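Local coordinates for SusD homolog (Bacteroides thetaiotaomicron VPI-5482, PDB 3IV0), which is of unconfirmed function but, as a SusD-family outer-membrane protein, probably binds glycans at the cell surface for uptake, at residues K343-D348 against I355-G360; A282-N287 against P298-S303; K387-L392 against S409-A414. All coordinates share one frame; numbering follows the deposited sequence.

Contact 1. Residues K343-D348 against I355-G360; sequences KFWNID and ITSNSG
Asp348 and Thr356 bond to each other through both backbone groups. Asp348 N gives its hydrogen to Thr356 O at 3.0 Å, and Thr356 N gives its own to Asp348 O at 2.9 Å. They form an antiparallel hydrogen-bonded pair at the base of the hairpin of strands 348-350 and 354-356. Beyond it the chains stay joined by Asn346 N to Ser357 O and by Ser359 N to Asn346 O. The second of these lies in the carbonyl plane and is nearly straight, with 166° at the hydrogen. The 355-360 side turns twice. Thr356 OG1 accepts from Asn358 N in an ST turn, and Asn358 OD1 accepts from Gly360 N at 2.8 Å in an Asx turn. Thr356 OG1 is also hydrogen-bonded to Asp286 OD2. A water joins Phe344 O, Asn346 ND2 and Asn358 OD1; Asn346 ND2 also donates to Ser254 O. With CG anti to the backbone N (chi1 -173°), Asn358 brings ND2 to 3.5 Å from Phe344 CB. The Asn358 amide plane lies 22° from that of the Phe344 ring. A leucine in place of Asn358 would probably leave Gly360 N and the water without that acceptor and set the turn free to shift. Ile347 CG2 lies beside Ile355 CG2 at 4.0 Å. The pairing between the segments thus rests mainly on backbone bonds, while side chains and water fix the turn that ends it.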
loop_
_atom_site.group_PDB
_atom_site.type_symbol
_atom_site.label_atom_id
_atom_site.label_comp_id
_atom_site.label_asym_id
_atom_site.label_seq_id
_atom_site.Cartn_x
_atom_site.Cartn_y
_atom_site.Cartn_z
ATOM N N LYS A 343 -10.412 7.060 -12.238
ATOM C CA LYS A 343 -10.648 6.980 -10.789
ATOM C C LYS A 343 -9.901 8.048 -10.002
ATOM O O LYS A 343 -10.447 8.624 -9.095
ATOM C CB LYS A 343 -10.195 5.598 -10.284
ATOM C CG LYS A 343 -10.259 5.401 -8.768
ATOM C CD LYS A 343 -9.947 3.984 -8.379
ATOM C CE LYS A 343 -9.873 3.853 -6.860
ATOM N NZ LYS A 343 -9.572 2.465 -6.424
ATOM N N PHE A 344 -8.644 8.299 -10.348
ATOM C CA PHE A 344 -7.791 9.155 -9.525
ATOM C C PHE A 344 -7.657 10.580 -10.030
ATOM O O PHE A 344 -6.807 11.326 -9.556
ATOM C CB PHE A 344 -6.401 8.528 -9.444
ATOM C CG PHE A 344 -6.392 7.160 -8.804
ATOM C CD1 PHE A 344 -6.309 7.033 -7.445
ATOM C CD2 PHE A 344 -6.472 6.020 -9.566
ATOM C CE1 PHE A 344 -6.357 5.781 -6.856
ATOM C CE2 PHE A 344 -6.493 4.766 -9.006
ATOM C CZ PHE A 344 -6.437 4.636 -7.644
ATOM N N TRP A 345 -8.391 10.955 -11.080
ATOM C CA TRP A 345 -8.106 12.248 -11.705
ATOM C C TRP A 345 -8.246 13.427 -10.757
ATOM O O TRP A 345 -9.290 13.690 -10.190
ATOM C CB TRP A 345 -8.936 12.455 -12.967
ATOM C CG TRP A 345 -8.507 11.599 -14.099
ATOM C CD1 TRP A 345 -7.465 10.734 -14.130
ATOM C CD2 TRP A 345 -9.099 11.572 -15.394
ATOM N NE1 TRP A 345 -7.386 10.131 -15.354
ATOM C CE2 TRP A 345 -8.376 10.639 -16.159
ATOM C CE3 TRP A 345 -10.165 12.251 -15.976
ATOM C CZ2 TRP A 345 -8.706 10.343 -17.495
ATOM C CZ3 TRP A 345 -10.491 11.965 -17.306
ATOM C CH2 TRP A 345 -9.762 11.035 -18.044
ATOM N N ASN A 346 -7.128 14.110 -10.622
ATOM C CA ASN A 346 -6.960 15.397 -9.964
ATOM C C ASN A 346 -5.816 16.031 -10.737
ATOM O O ASN A 346 -4.637 15.940 -10.396
ATOM C CB ASN A 346 -6.608 15.226 -8.501
ATOM C CG ASN A 346 -7.842 15.149 -7.625
ATOM O OD1 ASN A 346 -8.670 16.077 -7.643
ATOM N ND2 ASN A 346 -8.011 14.034 -6.908
ATOM N N ILE A 347 -6.183 16.668 -11.834
ATOM C CA ILE A 347 -5.222 17.036 -12.845
ATOM C C ILE A 347 -4.553 18.373 -12.504
ATOM O O ILE A 347 -5.222 19.278 -12.012
ATOM C CB ILE A 347 -5.945 17.129 -14.203
ATOM C CG1 ILE A 347 -6.502 15.756 -14.624
ATOM C CG2 ILE A 347 -4.998 17.654 -15.258
ATOM C CD1 ILE A 347 -7.750 15.850 -15.526
ATOM N N ASP A 348 -3.247 18.479 -12.731
ATOM C CA ASP A 348 -2.556 19.733 -12.468
ATOM C C ASP A 348 -1.287 19.769 -13.281
ATOM O O ASP A 348 -0.860 18.777 -13.857
ATOM C CB ASP A 348 -2.268 19.851 -10.971
ATOM C CG ASP A 348 -2.003 21.272 -10.514
ATOM O OD1 ASP A 348 -2.005 22.197 -11.359
ATOM O OD2 ASP A 348 -1.782 21.443 -9.295
ATOM N N ILE A 355 2.158 17.935 -17.223
ATOM C CA ILE A 355 0.852 17.599 -16.695
ATOM C C ILE A 355 0.905 16.282 -15.913
ATOM O O ILE A 355 1.503 15.324 -16.367
ATOM C CB ILE A 355 -0.191 17.451 -17.829
ATOM C CG1 ILE A 355 -0.228 18.703 -18.712
ATOM C CG2 ILE A 355 -1.575 17.194 -17.258
ATOM C CD1 ILE A 355 -1.101 18.502 -19.930
ATOM N N THR A 356 0.256 16.266 -14.748
ATOM C CA THR A 356 -0.043 14.991 -14.096
ATOM C C THR A 356 -1.540 14.837 -13.978
ATOM O O THR A 356 -2.283 15.795 -13.744
ATOM C CB THR A 356 0.608 14.874 -12.689
ATOM O OG1 THR A 356 0.269 13.613 -12.087
ATOM C CG2 THR A 356 0.157 15.962 -11.778
ATOM N N SER A 357 -1.972 13.595 -14.080
ATOM C CA SER A 357 -3.375 13.292 -13.874
ATOM C C SER A 357 -3.751 13.133 -12.419
ATOM O O SER A 357 -4.931 13.021 -12.103
ATOM C CB SER A 357 -3.793 12.036 -14.646
ATOM O OG SER A 357 -3.220 10.858 -14.056
ATOM N N ASN A 358 -2.746 13.082 -11.536
ATOM C CA ASN A 358 -3.014 12.895 -10.129
ATOM C C ASN A 358 -2.025 13.658 -9.249
ATOM O O ASN A 358 -0.956 13.152 -8.913
ATOM C CB ASN A 358 -3.055 11.406 -9.770
ATOM C CG ASN A 358 -3.499 11.186 -8.329
ATOM O OD1 ASN A 358 -3.808 12.152 -7.631
ATOM N ND2 ASN A 358 -3.585 9.932 -7.900
ATOM N N SER A 359 -2.396 14.882 -8.889
ATOM C CA SER A 359 -1.644 15.727 -7.969
ATOM C C SER A 359 -1.884 15.372 -6.514
ATOM O O SER A 359 -1.309 15.991 -5.600
ATOM C CB SER A 359 -2.058 17.184 -8.187
ATOM O OG SER A 359 -3.405 17.348 -7.790
ATOM N N GLY A 360 -2.675 14.343 -6.262
ATOM C CA GLY A 360 -3.052 13.974 -4.913
ATOM C C GLY A 360 -2.018 13.148 -4.194
ATOM O O GLY A 360 -1.050 12.668 -4.773
HETATM O O HOH W 1 -6.441 11.864 -7.039
HETATM O O HOH W 2 -5.258 18.938 -9.136
#

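Contact 2. Residues A282-N287 against P298-S303; sequences AKFSDN and PLFCYS. With EDO (1,2-ethanediol), chain F.
Asn287 O receives two backbone N-H groups from the start of the 298-303 segment. Both bonds are weak: Leu299 N at 3.1 Å, bent to 124° at the hydrogen, and Phe300 N at 3.3 Å. The contact sets a short, weakly bonded helix, about 284-287, against strand 300-302, which pairs antiparallel with strand 55-57. The same carbonyl oxygen lies over one face of the Phe300 ring, toward its rim. Asn287 CB touches Phe300 CE2 at 3.7 Å. The Asn287 and Leu299 side chains run side by side, and Leu299 CD2 packs on the amide carbon CG. Asn287 ND2 is held by Asn281 O, which helps to fix the amide. A water accepts from Leu299 N at 3.2 Å and donates to Asp286 O. A 1,2-ethanediol, probably from the crystallisation liquor, bonds weakly to Asp286 O and Asn287 OD1. Thr45 and Asp49 of helix 43-50 touch Phe284, and Ile55 packs on Phe300 and Tyr302. Farther along, Phe284 and Tyr302 reach for each other from opposite directions. A chi1 of 176° puts Phe284 CG on the far side from its backbone N, and the ring end comes close to Tyr302. The Phe284 and Tyr302 rings meet at their edges, with Phe284 CE1 3.3 Å from Tyr302 OH.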
loop_
_atom_site.group_PDB
_atom_site.type_symbol
_atom_site.label_atom_id
_atom_site.label_comp_id
_atom_site.label_asym_id
_atom_site.label_seq_id
_atom_site.Cartn_x
_atom_site.Cartn_y
_atom_site.Cartn_z
ATOM N N ALA A 282 5.578 6.390 -11.193
ATOM C CA ALA A 282 5.194 5.870 -9.879
ATOM C C ALA A 282 3.714 6.007 -9.556
ATOM O O ALA A 282 3.192 5.351 -8.639
ATOM C CB ALA A 282 5.984 6.568 -8.763
ATOM N N LYS A 283 3.031 6.893 -10.283
ATOM C CA LYS A 283 1.620 7.176 -10.053
ATOM C C LYS A 283 0.792 6.312 -10.989
ATOM O O LYS A 283 0.789 6.522 -12.214
ATOM C CB LYS A 283 1.330 8.655 -10.278
ATOM C CG LYS A 283 2.023 9.519 -9.225
ATOM C CD LYS A 283 1.699 10.993 -9.364
ATOM C CE LYS A 283 2.617 11.666 -10.346
ATOM N NZ LYS A 283 2.512 13.174 -10.255
ATOM N N PHE A 284 0.047 5.383 -10.415
ATOM C CA PHE A 284 -0.806 4.515 -11.212
ATOM C C PHE A 284 -1.630 5.304 -12.210
ATOM O O PHE A 284 -1.689 4.967 -13.426
ATOM C CB PHE A 284 -1.732 3.742 -10.260
ATOM C CG PHE A 284 -2.753 2.855 -10.938
ATOM C CD1 PHE A 284 -2.407 1.578 -11.321
ATOM C CD2 PHE A 284 -4.044 3.291 -11.169
ATOM C CE1 PHE A 284 -3.330 0.726 -11.914
ATOM C CE2 PHE A 284 -4.966 2.429 -11.770
ATOM C CZ PHE A 284 -4.575 1.160 -12.155
ATOM N N SER A 285 -2.251 6.367 -11.743
ATOM C CA SER A 285 -3.103 7.179 -12.602
ATOM C C SER A 285 -2.366 7.617 -13.891
ATOM O O SER A 285 -2.958 7.610 -14.992
ATOM C CB SER A 285 -3.624 8.384 -11.826
ATOM O OG SER A 285 -4.628 9.069 -12.572
ATOM N N ASP A 286 -1.100 8.028 -13.767
ATOM C CA ASP A 286 -0.341 8.516 -14.918
ATOM C C ASP A 286 0.067 7.417 -15.858
ATOM O O ASP A 286 0.519 7.695 -16.970
ATOM C CB ASP A 286 0.843 9.379 -14.488
ATOM C CG ASP A 286 0.419 10.769 -14.025
ATOM O OD1 ASP A 286 -0.645 11.267 -14.446
ATOM O OD2 ASP A 286 1.199 11.420 -13.285
ATOM N N ASN A 287 -0.094 6.164 -15.430
ATOM C CA ASN A 287 0.206 5.047 -16.284
ATOM C C ASN A 287 -1.025 4.520 -17.022
ATOM O O ASN A 287 -0.868 3.751 -17.988
ATOM C CB ASN A 287 0.864 3.923 -15.462
ATOM C CG ASN A 287 2.253 4.289 -14.969
ATOM O OD1 ASN A 287 3.012 5.004 -15.631
ATOM N ND2 ASN A 287 2.605 3.779 -13.797
ATOM N N PRO A 298 -2.363 5.438 -23.157
ATOM C CA PRO A 298 -1.639 5.286 -21.882
ATOM C C PRO A 298 -0.492 4.317 -21.961
ATOM O O PRO A 298 -0.239 3.711 -22.983
ATOM C CB PRO A 298 -2.695 4.723 -20.936
ATOM C CG PRO A 298 -3.986 4.757 -21.643
ATOM C CD PRO A 298 -3.664 4.760 -23.125
ATOM N N LEU A 299 0.194 4.114 -20.839
ATOM C CA LEU A 299 1.236 3.106 -20.782
ATOM C C LEU A 299 0.694 1.685 -20.947
ATOM O O LEU A 299 1.274 0.859 -21.650
ATOM C CB LEU A 299 1.979 3.221 -19.433
ATOM C CG LEU A 299 3.112 2.232 -19.225
ATOM C CD1 LEU A 299 4.292 2.635 -20.069
ATOM C CD2 LEU A 299 3.541 2.202 -17.739
ATOM N N PHE A 300 -0.407 1.374 -20.264
ATOM C CA PHE A 300 -0.984 0.039 -20.308
ATOM C C PHE A 300 -2.474 0.059 -20.051
ATOM O O PHE A 300 -3.034 1.049 -19.615
ATOM C CB PHE A 300 -0.287 -0.944 -19.334
ATOM C CG PHE A 300 -0.437 -0.606 -17.859
ATOM C CD1 PHE A 300 -1.591 -0.952 -17.144
ATOM C CD2 PHE A 300 0.583 0.004 -17.178
ATOM C CE1 PHE A 300 -1.717 -0.676 -15.793
ATOM C CE2 PHE A 300 0.457 0.304 -15.825
ATOM C CZ PHE A 300 -0.677 -0.045 -15.134
ATOM N N CYS A 301 -3.095 -1.074 -20.336
ATOM C CA CYS A 301 -4.491 -1.274 -20.025
ATOM C C CYS A 301 -4.744 -2.662 -19.460
ATOM O O CYS A 301 -3.981 -3.589 -19.669
ATOM C CB CYS A 301 -5.377 -1.046 -21.265
ATOM S SG CYS A 301 -5.144 -2.200 -22.630
ATOM N N TYR A 302 -5.872 -2.772 -18.770
ATOM C CA TYR A 302 -6.348 -4.022 -18.202
ATOM C C TYR A 302 -7.171 -4.798 -19.214
ATOM O O TYR A 302 -7.934 -4.203 -19.981
ATOM C CB TYR A 302 -7.254 -3.727 -16.999
ATOM C CG TYR A 302 -6.464 -3.372 -15.744
ATOM C CD1 TYR A 302 -5.990 -2.095 -15.566
ATOM C CD2 TYR A 302 -6.142 -4.338 -14.818
ATOM C CE1 TYR A 302 -5.259 -1.763 -14.437
ATOM C CE2 TYR A 302 -5.392 -4.007 -13.668
ATOM C CZ TYR A 302 -4.975 -2.720 -13.512
ATOM O OH TYR A 302 -4.236 -2.360 -12.407
ATOM N N SER A 303 -7.036 -6.100 -19.187
ATOM C CA SER A 303 -7.899 -6.997 -19.963
ATOM C C SER A 303 -9.371 -6.657 -19.796
ATOM O O SER A 303 -9.881 -6.544 -18.696
ATOM C CB SER A 303 -7.641 -8.428 -19.492
ATOM O OG SER A 303 -8.673 -9.315 -19.823
HETATM C C1 EDO F . 3.219 8.755 -17.236
HETATM O O1 EDO F . 2.608 9.074 -18.458
HETATM C C2 EDO F . 4.042 7.474 -17.147
HETATM O O2 EDO F . 3.632 6.501 -18.091
HETATM O O HOH W 3 -0.355 6.844 -19.295
#

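Contact 3. Residues K387-L392 against S409-A414; sequences KACELL and SELMDA
Leu411 reaches across to helix 385-398 and spreads its two methyls over Ala388, Cys389 and Leu392. CD2 touches Ala388 CB at 3.8 Å. CD1 lies 3.8 Å from Cys389 SG and 3.9 Å from Leu392 CD2. The branch gets there because CG stands opposite the backbone N (chi1 177°) and the side chain extends away from its own helix. Leu392 has the same pair of side-chain torsions as Leu411 and points back the other way. The two leucines slide past each other in opposite directions. Leu392 CD2 rests against both Leu411 CD1 and, a turn further on, Ala414 CB at 4.0 Å. Cys389 turns SG to the side of its backbone N, which brings the sulfur to both Leu411 methyls. The contact is apolar, and its two alanines present short side chains to the leucines that reach across. The segment axes approach to 11.0 Å and run in the same general direction, 25° apart. This wide spacing is bridged by the leucines. Such near-parallel packing is consistent with the largely helical SusD fold, whose C-terminal region is related to TPR proteins. Around the pair, Leu372 of helix 367-381 and Ile404 of the connecting loop also cover Leu392. On helix 408-422, Ile415 and Glu418 touch Leu392 as well.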
loop_
_atom_site.group_PDB
_atom_site.type_symbol
_atom_site.label_atom_id
_atom_site.label_comp_id
_atom_site.label_asym_id
_atom_site.label_seq_id
_atom_site.Cartn_x
_atom_site.Cartn_y
_atom_site.Cartn_z
ATOM N N LYS A 387 -22.213 -9.971 10.651
ATOM C CA LYS A 387 -21.447 -8.743 10.821
ATOM C C LYS A 387 -20.472 -8.561 9.667
ATOM O O LYS A 387 -20.274 -7.445 9.190
ATOM C CB LYS A 387 -20.682 -8.731 12.152
ATOM C CG LYS A 387 -19.874 -7.472 12.389
ATOM C CD LYS A 387 -20.755 -6.304 12.718
ATOM C CE LYS A 387 -20.017 -5.209 13.482
ATOM N NZ LYS A 387 -20.961 -4.102 13.834
ATOM N N ALA A 388 -19.882 -9.646 9.215
ATOM C CA ALA A 388 -19.032 -9.559 8.032
ATOM C C ALA A 388 -19.777 -8.972 6.829
ATOM O O ALA A 388 -19.265 -8.108 6.133
ATOM C CB ALA A 388 -18.428 -10.908 7.698
ATOM N N CYS A 389 -21.009 -9.424 6.584
ATOM C CA CYS A 389 -21.848 -8.850 5.554
ATOM C C CYS A 389 -22.170 -7.404 5.780
ATOM O O CYS A 389 -22.169 -6.607 4.852
ATOM C CB CYS A 389 -23.150 -9.655 5.386
ATOM S SG CYS A 389 -22.998 -11.252 4.651
ATOM N N GLU A 390 -22.473 -7.036 7.014
ATOM C CA GLU A 390 -22.758 -5.645 7.325
ATOM C C GLU A 390 -21.596 -4.734 6.918
ATOM O O GLU A 390 -21.805 -3.665 6.337
ATOM C CB GLU A 390 -23.086 -5.499 8.802
ATOM C CG GLU A 390 -23.473 -4.136 9.275
ATOM C CD GLU A 390 -23.445 -4.064 10.795
ATOM O OE1 GLU A 390 -24.187 -4.848 11.430
ATOM O OE2 GLU A 390 -22.667 -3.254 11.343
ATOM N N LEU A 391 -20.384 -5.123 7.304
ATOM C CA LEU A 391 -19.189 -4.377 6.954
ATOM C C LEU A 391 -19.013 -4.285 5.438
ATOM O O LEU A 391 -18.803 -3.207 4.908
ATOM C CB LEU A 391 -17.988 -5.019 7.642
ATOM C CG LEU A 391 -17.941 -4.837 9.163
ATOM C CD1 LEU A 391 -17.003 -5.901 9.765
ATOM C CD2 LEU A 391 -17.475 -3.449 9.565
ATOM N N LEU A 392 -19.064 -5.424 4.778
ATOM C CA LEU A 392 -18.975 -5.494 3.336
ATOM C C LEU A 392 -19.987 -4.565 2.685
ATOM O O LEU A 392 -19.694 -3.844 1.746
ATOM C CB LEU A 392 -19.170 -6.945 2.881
ATOM C CG LEU A 392 -19.317 -7.207 1.393
ATOM C CD1 LEU A 392 -18.095 -6.685 0.613
ATOM C CD2 LEU A 392 -19.569 -8.707 1.128
ATOM N N SER A 409 -17.797 -19.790 2.132
ATOM C CA SER A 409 -16.886 -19.557 1.028
ATOM C C SER A 409 -17.380 -18.477 0.093
ATOM O O SER A 409 -16.569 -17.680 -0.410
ATOM C CB SER A 409 -16.635 -20.860 0.286
ATOM O OG SER A 409 -15.967 -21.734 1.170
ATOM N N GLU A 410 -18.677 -18.399 -0.162
ATOM C CA GLU A 410 -19.193 -17.375 -1.041
ATOM C C GLU A 410 -18.922 -15.980 -0.472
ATOM O O GLU A 410 -18.601 -15.048 -1.216
ATOM C CB GLU A 410 -20.694 -17.574 -1.279
ATOM C CG GLU A 410 -21.251 -16.712 -2.362
ATOM C CD GLU A 410 -22.665 -17.080 -2.791
ATOM O OE1 GLU A 410 -23.489 -17.496 -1.943
ATOM O OE2 GLU A 410 -22.956 -16.937 -4.002
ATOM N N LEU A 411 -19.035 -15.846 0.840
ATOM C CA LEU A 411 -18.795 -14.566 1.519
ATOM C C LEU A 411 -17.303 -14.224 1.467
ATOM O O LEU A 411 -16.928 -13.084 1.165
ATOM C CB LEU A 411 -19.341 -14.585 2.950
ATOM C CG LEU A 411 -19.073 -13.312 3.764
ATOM C CD1 LEU A 411 -19.638 -12.090 3.023
ATOM C CD2 LEU A 411 -19.628 -13.524 5.161
HETATM N N MSE A 412 -16.433 -15.175 1.723
HETATM C CA MSE A 412 -15.003 -14.927 1.647
HETATM C C MSE A 412 -14.612 -14.482 0.245
HETATM O O MSE A 412 -13.859 -13.490 0.075
HETATM C CB MSE A 412 -14.250 -16.195 2.024
HETATM C CG MSE A 412 -14.454 -16.598 3.469
HETATM SE SE MSE A 412 -13.479 -18.119 4.020
HETATM C CE MSE A 412 -14.822 -18.996 5.226
ATOM N N ASP A 413 -15.145 -15.125 -0.778
ATOM C CA ASP A 413 -14.890 -14.722 -2.146
ATOM C C ASP A 413 -15.413 -13.322 -2.387
ATOM O O ASP A 413 -14.756 -12.496 -3.024
ATOM C CB ASP A 413 -15.541 -15.676 -3.175
ATOM C CG ASP A 413 -14.799 -16.974 -3.362
ATOM O OD1 ASP A 413 -13.737 -17.178 -2.759
ATOM O OD2 ASP A 413 -15.333 -17.807 -4.133
ATOM N N ALA A 414 -16.627 -13.020 -1.939
ATOM C CA ALA A 414 -17.204 -11.698 -2.170
ATOM C C ALA A 414 -16.308 -10.594 -1.612
ATOM O O ALA A 414 -16.185 -9.537 -2.205
ATOM C CB ALA A 414 -18.639 -11.591 -1.555
#

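The contacts follow one another along the chain in the order 2, 1, 3, each closing before the next opens. Contacts 1 and 2 are neighbours, with centres 13 Å apart on the same side of the chain's centre. They touch directly. The carboxylate of Asp286 probably accepts hydrogen bonds from Thr356 OG1 and Ser357 OG, and the Phe344 and Phe284 rings pack together. The short helix 284-287 thus lies between the base of the hairpin and strand 300-302. Contact 3 joins helices 385-398 and 408-422, with its centre 33 Å from contact 1 and 30 Å from contact 2. Contacts 1 and 3 both fall in the C-terminal SusD region of the sequence, which thus includes both a hairpin and helix packing.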